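Local coordinates for CaaX farnesyltransferase beta subunit Ram1 (Aspergillus fumigatus, PDB 4L9P), which binds zinc and, paired with its alpha subunit, probably transfers farnesyl from farnesyl diphosphate to a cysteine at the fourth position from the C-terminus of target proteins, at residues H311-A320 / Y368-V379; C323-P333 / L378-T386. One frame throughout, in Å; residues are numbered along the deposited sequence.

Contact 1: residues H311-A320 / Y368-V379. With FII ([(3,7,11-trimethyl-dodeca-2,6,10-trienyloxycarbamoyl)-methyl]-phosphonic acid), chain Q.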
loop_
_atom_site.group_PDB
_atom_site.type_symbol
_atom_site.label_atom_id
_atom_site.label_comp_id
_atom_site.label_asym_id
_atom_site.label_seq_id
_atom_site.Cartn_x
_atom_site.Cartn_y
_atom_site.Cartn_z
ATOM N N HIS B 311 -1.226 6.857 -0.549
ATOM C CA HIS B 311 -0.004 6.058 -0.414
ATOM C C HIS B 311 -0.026 4.966 -1.466
ATOM O O HIS B 311 -1.028 4.285 -1.657
ATOM C CB HIS B 311 0.044 5.419 0.997
ATOM C CG HIS B 311 1.402 4.921 1.359
ATOM N ND1 HIS B 311 1.940 3.762 0.808
ATOM C CD2 HIS B 311 2.339 5.434 2.172
ATOM C CE1 HIS B 311 3.180 3.618 1.269
ATOM N NE2 HIS B 311 3.438 4.625 2.108
ATOM N N GLY B 312 1.124 4.704 -2.085
ATOM C CA GLY B 312 1.189 3.687 -3.157
ATOM C C GLY B 312 0.771 2.307 -2.677
ATOM O O GLY B 312 0.179 1.561 -3.486
ATOM N N ALA B 313 1.075 1.893 -1.445
ATOM C CA ALA B 313 0.686 0.559 -1.054
ATOM C C ALA B 313 -0.833 0.423 -1.032
ATOM O O ALA B 313 -1.385 -0.611 -1.439
ATOM C CB ALA B 313 1.227 0.268 0.306
ATOM N N TYR B 314 -1.503 1.467 -0.557
ATOM C CA TYR B 314 -2.969 1.406 -0.470
ATOM C C TYR B 314 -3.598 1.668 -1.831
ATOM O O TYR B 314 -4.684 1.124 -2.124
ATOM C CB TYR B 314 -3.447 2.412 0.561
ATOM C CG TYR B 314 -2.967 2.052 1.962
ATOM C CD1 TYR B 314 -3.203 0.768 2.482
ATOM C CD2 TYR B 314 -2.440 3.007 2.845
ATOM C CE1 TYR B 314 -2.869 0.446 3.817
ATOM C CE2 TYR B 314 -2.105 2.673 4.157
ATOM C CZ TYR B 314 -2.312 1.424 4.643
ATOM O OH TYR B 314 -2.017 1.163 5.965
ATOM N N ALA B 315 -2.940 2.432 -2.711
ATOM C CA ALA B 315 -3.439 2.544 -4.111
ATOM C C ALA B 315 -3.429 1.184 -4.787
ATOM O O ALA B 315 -4.405 0.830 -5.493
ATOM C CB ALA B 315 -2.594 3.534 -4.883
ATOM N N PHE B 316 -2.340 0.417 -4.589
ATOM C CA PHE B 316 -2.337 -0.914 -5.170
ATOM C C PHE B 316 -3.527 -1.732 -4.643
ATOM O O PHE B 316 -4.281 -2.392 -5.416
ATOM C CB PHE B 316 -1.045 -1.697 -4.898
ATOM C CG PHE B 316 -1.127 -3.121 -5.409
ATOM C CD1 PHE B 316 -0.999 -3.375 -6.785
ATOM C CD2 PHE B 316 -1.466 -4.162 -4.537
ATOM C CE1 PHE B 316 -1.180 -4.652 -7.294
ATOM C CE2 PHE B 316 -1.618 -5.484 -5.037
ATOM C CZ PHE B 316 -1.497 -5.723 -6.431
ATOM N N CYS B 317 -3.662 -1.782 -3.318
ATOM C CA CYS B 317 -4.764 -2.606 -2.772
ATOM C C CYS B 317 -6.129 -2.201 -3.341
ATOM O O CYS B 317 -6.955 -3.056 -3.677
ATOM C CB CYS B 317 -4.809 -2.412 -1.237
ATOM S SG CYS B 317 -3.421 -3.205 -0.361
ATOM N N ALA B 318 -6.393 -0.897 -3.394
ATOM C CA ALA B 318 -7.686 -0.412 -3.878
ATOM C C ALA B 318 -7.893 -0.689 -5.369
ATOM O O ALA B 318 -8.976 -1.118 -5.755
ATOM C CB ALA B 318 -7.857 1.100 -3.595
ATOM N N LEU B 319 -6.875 -0.405 -6.189
ATOM C CA LEU B 319 -7.052 -0.583 -7.641
ATOM C C LEU B 319 -7.137 -2.072 -7.968
ATOM O O LEU B 319 -7.964 -2.468 -8.806
ATOM C CB LEU B 319 -5.872 0.024 -8.390
ATOM C CG LEU B 319 -5.855 1.570 -8.338
ATOM C CD1 LEU B 319 -4.500 2.107 -8.822
ATOM C CD2 LEU B 319 -7.056 2.144 -9.156
ATOM N N ALA B 320 -6.320 -2.910 -7.314
ATOM C CA ALA B 320 -6.393 -4.339 -7.573
ATOM C C ALA B 320 -7.762 -4.856 -7.109
ATOM O O ALA B 320 -8.390 -5.670 -7.789
ATOM C CB ALA B 320 -5.247 -5.097 -6.822
ATOM N N TYR B 368 8.224 -0.626 -3.391
ATOM C CA TYR B 368 7.203 0.045 -4.207
ATOM C C TYR B 368 7.355 -0.348 -5.685
ATOM O O TYR B 368 6.492 -0.005 -6.478
ATOM C CB TYR B 368 7.208 1.586 -4.016
ATOM C CG TYR B 368 6.915 1.946 -2.548
ATOM C CD1 TYR B 368 5.851 1.326 -1.889
ATOM C CD2 TYR B 368 7.751 2.795 -1.864
ATOM C CE1 TYR B 368 5.588 1.593 -0.495
ATOM C CE2 TYR B 368 7.521 3.091 -0.508
ATOM C CZ TYR B 368 6.461 2.445 0.141
ATOM O OH TYR B 368 6.200 2.727 1.465
ATOM N N SER B 369 8.466 -1.015 -6.038
ATOM C CA SER B 369 8.537 -1.538 -7.400
ATOM C C SER B 369 7.333 -2.434 -7.678
ATOM O O SER B 369 6.812 -2.442 -8.824
ATOM C CB SER B 369 9.816 -2.374 -7.555
ATOM O OG SER B 369 10.924 -1.599 -7.152
ATOM N N HIS B 370 6.816 -3.144 -6.654
ATOM C CA HIS B 370 5.537 -3.798 -6.752
ATOM C C HIS B 370 4.370 -2.890 -6.447
ATOM O O HIS B 370 3.470 -2.687 -7.298
ATOM C CB HIS B 370 5.459 -5.000 -5.846
ATOM C CG HIS B 370 4.056 -5.485 -5.705
ATOM N ND1 HIS B 370 3.327 -5.956 -6.793
ATOM C CD2 HIS B 370 3.207 -5.503 -4.629
ATOM C CE1 HIS B 370 2.087 -6.235 -6.383
ATOM N NE2 HIS B 370 1.984 -5.968 -5.080
ATOM N N TRP B 371 4.348 -2.245 -5.268
ATOM C CA TRP B 371 3.058 -1.598 -4.889
ATOM C C TRP B 371 2.697 -0.491 -5.870
ATOM O O TRP B 371 1.521 -0.359 -6.227
ATOM C CB TRP B 371 3.131 -1.017 -3.462
ATOM C CG TRP B 371 3.460 -2.069 -2.415
ATOM C CD1 TRP B 371 4.602 -2.156 -1.655
ATOM C CD2 TRP B 371 2.663 -3.197 -2.067
ATOM N NE1 TRP B 371 4.570 -3.271 -0.854
ATOM C CE2 TRP B 371 3.392 -3.941 -1.080
ATOM C CE3 TRP B 371 1.410 -3.641 -2.461
ATOM C CZ2 TRP B 371 2.910 -5.145 -0.540
ATOM C CZ3 TRP B 371 0.935 -4.831 -1.936
ATOM C CH2 TRP B 371 1.680 -5.557 -0.957
ATOM N N VAL B 372 3.675 0.353 -6.263
ATOM C CA VAL B 372 3.408 1.365 -7.275
ATOM C C VAL B 372 3.521 0.736 -8.675
ATOM O O VAL B 372 2.656 0.979 -9.519
ATOM C CB VAL B 372 4.369 2.564 -7.104
ATOM C CG1 VAL B 372 4.258 3.524 -8.265
ATOM C CG2 VAL B 372 4.058 3.286 -5.769
ATOM N N GLY B 373 4.569 -0.072 -8.929
ATOM C CA GLY B 373 4.807 -0.581 -10.298
ATOM C C GLY B 373 3.592 -1.334 -10.829
ATOM O O GLY B 373 3.191 -1.158 -11.987
ATOM N N ASN B 374 2.971 -2.175 -9.996
ATOM C CA ASN B 374 1.846 -2.970 -10.458
ATOM C C ASN B 374 0.535 -2.223 -10.447
ATOM O O ASN B 374 -0.486 -2.765 -10.946
ATOM C CB ASN B 374 1.758 -4.307 -9.710
ATOM C CG ASN B 374 2.601 -5.379 -10.409
ATOM O OD1 ASN B 374 2.568 -5.464 -11.674
ATOM N ND2 ASN B 374 3.281 -6.232 -9.648
ATOM N N CYS B 375 0.524 -0.956 -9.971
ATOM C CA CYS B 375 -0.640 -0.120 -10.299
ATOM C C CYS B 375 -0.675 0.180 -11.795
ATOM O O CYS B 375 -1.767 0.404 -12.369
ATOM C CB CYS B 375 -0.627 1.234 -9.598
ATOM S SG CYS B 375 -0.983 1.091 -7.808
ATOM N N TRP B 376 0.493 0.209 -12.451
ATOM C CA TRP B 376 0.517 0.657 -13.847
ATOM C C TRP B 376 -0.254 -0.237 -14.840
ATOM O O TRP B 376 -1.024 0.290 -15.656
ATOM C CB TRP B 376 1.959 0.925 -14.332
ATOM C CG TRP B 376 2.439 2.246 -13.750
ATOM C CD1 TRP B 376 3.449 2.454 -12.784
ATOM C CD2 TRP B 376 1.912 3.560 -14.057
ATOM N NE1 TRP B 376 3.572 3.819 -12.523
ATOM C CE2 TRP B 376 2.653 4.512 -13.271
ATOM C CE3 TRP B 376 0.892 4.022 -14.905
ATOM C CZ2 TRP B 376 2.414 5.882 -13.330
ATOM C CZ3 TRP B 376 0.612 5.417 -14.929
ATOM C CH2 TRP B 376 1.391 6.315 -14.156
ATOM N N PRO B 377 -0.079 -1.574 -14.781
ATOM C CA PRO B 377 -0.897 -2.387 -15.711
ATOM C C PRO B 377 -2.383 -2.222 -15.424
ATOM O O PRO B 377 -3.183 -2.334 -16.384
ATOM C CB PRO B 377 -0.463 -3.840 -15.416
ATOM C CG PRO B 377 0.819 -3.759 -14.635
ATOM C CD PRO B 377 0.945 -2.352 -14.055
ATOM N N LEU B 378 -2.746 -1.986 -14.165
ATOM C CA LEU B 378 -4.179 -1.839 -13.833
ATOM C C LEU B 378 -4.696 -0.531 -14.422
ATOM O O LEU B 378 -5.761 -0.506 -15.086
ATOM C CB LEU B 378 -4.396 -1.826 -12.298
ATOM C CG LEU B 378 -3.857 -3.106 -11.653
ATOM C CD1 LEU B 378 -4.068 -3.006 -10.093
ATOM C CD2 LEU B 378 -4.448 -4.409 -12.187
ATOM N N VAL B 379 -3.965 0.588 -14.220
ATOM C CA VAL B 379 -4.440 1.878 -14.735
ATOM C C VAL B 379 -4.383 1.843 -16.279
ATOM O O VAL B 379 -5.284 2.336 -16.986
ATOM C CB VAL B 379 -3.579 3.036 -14.167
ATOM C CG1 VAL B 379 -3.850 4.411 -14.931
ATOM C CG2 VAL B 379 -3.897 3.156 -12.646
HETATM C C1 FII Q . -1.500 -6.590 0.859
HETATM C C2 FII Q . -0.849 -5.696 1.880
HETATM C C6 FII Q . -0.863 -6.197 3.262
HETATM C C10 FII Q . -0.624 -4.285 1.518
HETATM C C11 FII Q . -0.059 -3.241 2.480
HETATM C C12 FII Q . 1.455 -3.084 2.154
HETATM C C15 FII Q . 2.149 -1.814 2.641
HETATM C C18 FII Q . 3.630 -1.613 2.350
HETATM C C22 FII Q . 1.448 -1.081 3.740
HETATM C C23 FII Q . 1.931 0.346 3.952
HETATM C C24 FII Q . 1.395 0.931 5.203
HETATM C C27 FII Q . 2.205 2.117 5.619
HETATM C C30 FII Q . 1.733 3.446 5.057
HETATM C C34 FII Q . 2.857 1.987 6.944
HETATM C C35 FII Q . 3.481 3.164 7.664
HETATM O O36 FII Q . 4.886 3.013 7.761
HETATM N N42 FII Q . 5.549 2.827 6.579
HETATM C C43 FII Q . 6.166 4.000 6.121
HETATM O O44 FII Q . 6.091 5.107 6.675
HETATM C C45 FII Q . 6.978 3.784 4.852
HETATM P P46 FII Q . 7.005 5.261 3.708
HETATM O O49 FII Q . 5.598 5.714 3.596
HETATM O O50 FII Q . 7.969 6.260 4.266
HETATM O O51 FII Q . 7.529 4.632 2.400
#
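From helix 312-320 of the alpha-alpha toroid, Phe316 enters segment 368-379 as a knob, its ring set among His370, Trp371, Cys375 and Leu378. This is the tightly packed half. With CG anti to the backbone N (chi1 175°), the flat phenyl reaches across: His370 turns an edge to one face, planes 62° apart, and the Ala320 methyl covers the opposite face. A hydrogen bond from Asn374 ND2 to His370 ND1, 2.9 Å long, nearly straight and in both planes, fixes the imidazole's rotation; Thr443 holds the amide oxygen. Gly312, lacking a side chain, lets Val372 CG2 come to 3.9 Å from its CA. Leu319 CD1 reaches the slim Cys375 SG at 3.8 Å, while Leu378 CD1 packs on Leu319 CB and the backbone of Ala320.

Toward the pocket the protein packing gives way to the isoprenoid analogue FII. Small Ala313 and broad Trp371 suit this wall: the methyl and FII C12 lie over the same indole face, while Tyr432 binds NE1. At the phosphonate, His311 uses both nitrogens: ND1 caps the helix by accepting from Ala313 N, and NE2 donates to FII O49 at 2.8 Å. Tyr368 OH donates to FII O51 at 2.5 Å.

Contact 2: residues C323-P333 / L378-T386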
loop_
_atom_site.group_PDB
_atom_site.type_symbol
_atom_site.label_atom_id
_atom_site.label_comp_id
_atom_site.label_asym_id
_atom_site.label_seq_id
_atom_site.Cartn_x
_atom_site.Cartn_y
_atom_site.Cartn_z
ATOM N N CYS B 323 -10.372 -4.063 -9.645
ATOM C CA CYS B 323 -10.279 -4.945 -10.796
ATOM C C CYS B 323 -10.749 -6.371 -10.500
ATOM O O CYS B 323 -10.870 -7.178 -11.453
ATOM C CB CYS B 323 -8.823 -4.937 -11.355
ATOM S SG CYS B 323 -8.449 -3.272 -12.078
ATOM N N LEU B 324 -10.977 -6.750 -9.238
ATOM C CA LEU B 324 -11.700 -7.988 -8.938
ATOM C C LEU B 324 -13.227 -7.855 -9.078
ATOM O O LEU B 324 -13.979 -8.861 -8.996
ATOM C CB LEU B 324 -11.402 -8.387 -7.469
ATOM C CG LEU B 324 -10.023 -8.930 -7.236
ATOM C CD1 LEU B 324 -9.851 -9.125 -5.751
ATOM C CD2 LEU B 324 -9.854 -10.282 -7.925
ATOM N N LEU B 325 -13.705 -6.635 -9.272
ATOM C CA LEU B 325 -15.143 -6.382 -9.338
ATOM C C LEU B 325 -15.720 -6.266 -10.741
ATOM O O LEU B 325 -16.946 -6.300 -10.908
ATOM C CB LEU B 325 -15.523 -5.117 -8.544
ATOM C CG LEU B 325 -14.956 -5.122 -7.120
ATOM C CD1 LEU B 325 -15.321 -3.791 -6.417
ATOM C CD2 LEU B 325 -15.436 -6.327 -6.313
ATOM N N GLY B 326 -14.869 -6.066 -11.734
ATOM C CA GLY B 326 -15.347 -5.951 -13.120
ATOM C C GLY B 326 -14.171 -5.552 -13.982
ATOM O O GLY B 326 -13.010 -5.626 -13.522
ATOM N N ARG B 327 -14.453 -5.182 -15.238
ATOM C CA ARG B 327 -13.364 -4.834 -16.153
ATOM C C ARG B 327 -12.732 -3.526 -15.713
ATOM O O ARG B 327 -13.423 -2.601 -15.295
ATOM C CB ARG B 327 -13.948 -4.671 -17.551
ATOM C CG ARG B 327 -14.424 -6.001 -18.100
ATOM C CD ARG B 327 -14.955 -5.844 -19.496
ATOM N NE ARG B 327 -15.085 -7.157 -20.153
ATOM C CZ ARG B 327 -15.178 -7.355 -21.483
ATOM N NH1 ARG B 327 -15.199 -6.337 -22.350
ATOM N NH2 ARG B 327 -15.289 -8.591 -21.971
ATOM N N PRO B 328 -11.396 -3.405 -15.824
ATOM C CA PRO B 328 -10.714 -2.179 -15.372
ATOM C C PRO B 328 -11.255 -0.893 -15.993
ATOM O O PRO B 328 -11.464 0.118 -15.319
ATOM C CB PRO B 328 -9.274 -2.418 -15.792
ATOM C CG PRO B 328 -9.119 -3.920 -15.732
ATOM C CD PRO B 328 -10.465 -4.452 -16.257
ATOM N N GLU B 329 -11.592 -0.936 -17.294
ATOM C CA GLU B 329 -12.050 0.284 -17.964
ATOM C C GLU B 329 -13.497 0.653 -17.587
ATOM O O GLU B 329 -13.974 1.737 -17.938
ATOM C CB GLU B 329 -11.940 0.091 -19.512
ATOM C CG GLU B 329 -12.905 -0.984 -20.067
ATOM C CD GLU B 329 -12.389 -2.432 -20.082
ATOM O OE1 GLU B 329 -11.494 -2.804 -19.270
ATOM O OE2 GLU B 329 -12.921 -3.253 -20.913
ATOM N N VAL B 330 -14.177 -0.248 -16.875
ATOM C CA VAL B 330 -15.498 0.086 -16.329
ATOM C C VAL B 330 -15.345 0.544 -14.902
ATOM O O VAL B 330 -15.782 1.646 -14.535
ATOM C CB VAL B 330 -16.466 -1.129 -16.402
ATOM C CG1 VAL B 330 -17.804 -0.837 -15.690
ATOM C CG2 VAL B 330 -16.691 -1.497 -17.902
ATOM N N VAL B 331 -14.677 -0.260 -14.085
ATOM C CA VAL B 331 -14.750 -0.018 -12.661
ATOM C C VAL B 331 -13.820 1.129 -12.254
ATOM O O VAL B 331 -14.234 1.992 -11.499
ATOM C CB VAL B 331 -14.421 -1.329 -11.868
ATOM C CG1 VAL B 331 -14.612 -1.102 -10.405
ATOM C CG2 VAL B 331 -15.292 -2.495 -12.361
ATOM N N VAL B 332 -12.605 1.205 -12.781
ATOM C CA VAL B 332 -11.647 2.186 -12.258
ATOM C C VAL B 332 -12.108 3.629 -12.569
ATOM O O VAL B 332 -12.139 4.451 -11.678
ATOM C CB VAL B 332 -10.227 1.908 -12.747
ATOM C CG1 VAL B 332 -9.262 3.024 -12.262
ATOM C CG2 VAL B 332 -9.774 0.556 -12.207
ATOM N N PRO B 333 -12.590 3.946 -13.807
ATOM C CA PRO B 333 -13.021 5.342 -14.050
ATOM C C PRO B 333 -14.334 5.669 -13.360
ATOM O O PRO B 333 -14.594 6.845 -13.096
ATOM C CB PRO B 333 -13.183 5.419 -15.559
ATOM C CG PRO B 333 -12.421 4.235 -16.135
ATOM C CD PRO B 333 -12.516 3.166 -15.060
ATOM N N LEU B 378 -2.746 -1.986 -14.165
ATOM C CA LEU B 378 -4.179 -1.839 -13.833
ATOM C C LEU B 378 -4.696 -0.531 -14.422
ATOM O O LEU B 378 -5.761 -0.506 -15.086
ATOM C CB LEU B 378 -4.396 -1.826 -12.298
ATOM C CG LEU B 378 -3.857 -3.106 -11.653
ATOM C CD1 LEU B 378 -4.068 -3.006 -10.093
ATOM C CD2 LEU B 378 -4.448 -4.409 -12.187
ATOM N N VAL B 379 -3.965 0.588 -14.220
ATOM C CA VAL B 379 -4.440 1.878 -14.735
ATOM C C VAL B 379 -4.383 1.843 -16.279
ATOM O O VAL B 379 -5.284 2.336 -16.986
ATOM C CB VAL B 379 -3.579 3.036 -14.167
ATOM C CG1 VAL B 379 -3.850 4.411 -14.931
ATOM C CG2 VAL B 379 -3.897 3.156 -12.646
ATOM N N GLN B 380 -3.299 1.281 -16.817
ATOM C CA GLN B 380 -3.159 1.205 -18.291
ATOM C C GLN B 380 -4.305 0.386 -18.903
ATOM O O GLN B 380 -4.881 0.771 -19.944
ATOM C CB GLN B 380 -1.788 0.676 -18.615
ATOM C CG GLN B 380 -0.746 1.882 -18.281
ATOM C CD GLN B 380 0.745 1.569 -18.183
ATOM O OE1 GLN B 380 1.521 2.470 -17.858
ATOM N NE2 GLN B 380 1.155 0.353 -18.511
ATOM N N ALA B 381 -4.724 -0.684 -18.231
ATOM C CA ALA B 381 -5.894 -1.450 -18.722
ATOM C C ALA B 381 -7.167 -0.614 -18.623
ATOM O O ALA B 381 -8.083 -0.749 -19.447
ATOM C CB ALA B 381 -6.074 -2.736 -17.917
ATOM N N ALA B 382 -7.278 0.217 -17.577
ATOM C CA ALA B 382 -8.469 1.062 -17.450
ATOM C C ALA B 382 -8.562 2.061 -18.604
ATOM O O ALA B 382 -9.662 2.388 -19.037
ATOM C CB ALA B 382 -8.493 1.785 -16.087
ATOM N N LEU B 383 -7.406 2.497 -19.124
ATOM C CA LEU B 383 -7.351 3.433 -20.234
ATOM C C LEU B 383 -7.458 2.710 -21.587
ATOM O O LEU B 383 -8.105 3.245 -22.534
ATOM C CB LEU B 383 -6.011 4.167 -20.214
ATOM C CG LEU B 383 -5.818 5.089 -18.977
ATOM C CD1 LEU B 383 -4.450 5.742 -18.970
ATOM C CD2 LEU B 383 -6.958 6.112 -18.863
ATOM N N ASP B 384 -6.874 1.517 -21.710
ATOM C CA ASP B 384 -6.876 0.794 -23.003
ATOM C C ASP B 384 -8.132 -0.014 -23.251
ATOM O O ASP B 384 -8.556 -0.204 -24.412
ATOM C CB ASP B 384 -5.737 -0.225 -23.018
ATOM C CG ASP B 384 -4.386 0.411 -23.153
ATOM O OD1 ASP B 384 -4.297 1.603 -23.565
ATOM O OD2 ASP B 384 -3.406 -0.292 -22.816
ATOM N N GLY B 385 -8.746 -0.503 -22.192
ATOM C CA GLY B 385 -9.838 -1.447 -22.308
ATOM C C GLY B 385 -9.380 -2.866 -22.576
ATOM O O GLY B 385 -8.179 -3.146 -22.807
ATOM N N THR B 386 -10.359 -3.757 -22.577
ATOM C CA THR B 386 -10.130 -5.166 -22.695
ATOM C C THR B 386 -9.681 -5.493 -24.122
ATOM O O THR B 386 -10.235 -4.969 -25.097
ATOM C CB THR B 386 -11.444 -5.892 -22.282
ATOM O OG1 THR B 386 -11.590 -5.765 -20.852
ATOM C CG2 THR B 386 -11.379 -7.335 -22.599
#
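Glu329 and Thr386 make the polar grip of this contact, both bonds falling on one carboxylate oxygen. Thr386 OG1 donates to Glu329 OE2 at 2.8 Å, meeting the syn lone pair, and Thr386 N adds a weak bond to the same oxygen at 3.1 Å. A threonine suits the place because its hydroxyl and methyl serve different neighbours: CG2 lies 3.9 Å above the centre of the Arg327 guanidinium plane. Arg327 is extended from CG to NE, which brings the guanidinium face over Thr386 on the solvent-exposed side of the contact. Glu329 must fold to reach its partner: CG sits between the backbone N and the carbonyl carbon (chi1 66°), and the chain bends again at chi2, bringing the carboxylate past Gly385 CA.

Behind this polar edge, two helices of the alpha-alpha toroid cross at -108°, their axes 7.4 Å apart. Ala382 is the knob, in a hole formed by Pro328, Glu329, Val332 and Pro333. Its methyl is small enough to let Glu329 CA approach the carbonyl Ala382 O at 3.4 Å in a CA-H...O contact. Pro328, rigid in the first turn of its helix, lays CB and CG against the Ala381 methyl, and Val332 CB meets Ala382 CB at 3.8 Å.

Gly385, the first residue beyond helix 378-384, takes a positive phi (79°) that suits glycine and leads the chain off the helix, placing Thr386 N and OG1 at the Glu329 carboxylate. Asp384 ties the helix end to Ser396 and Val397, and Gln380 pairs with Asn399 and Leu400. On the alpha subunit, Ser227 is hydrogen-bonded to Pro333 O.

Helix 375-384 runs through both contacts, whose centres lie 13 Å apart. Its first turns pack on helix 312-323 in contact 1, and its later turns meet helix 328-335 in contact 2; Leu378 and Val379 belong to both. Since helices 312-323 and 328-335 follow each other in the chain, one helix bridges a consecutive pair. The contacts touch directly, Leu319 CD2 lying 3.9 Å from Val332 CG1. Contact 1 lines the isoprenoid pocket, supplying six of its residues, and the Tyr368 side chain is about 5 Å from the zinc ion bound by Asp365, Cys367 and His433. In contact 2, the shared Leu378 side chain remains about 12 Å from FII, and the packing continues away from the pocket.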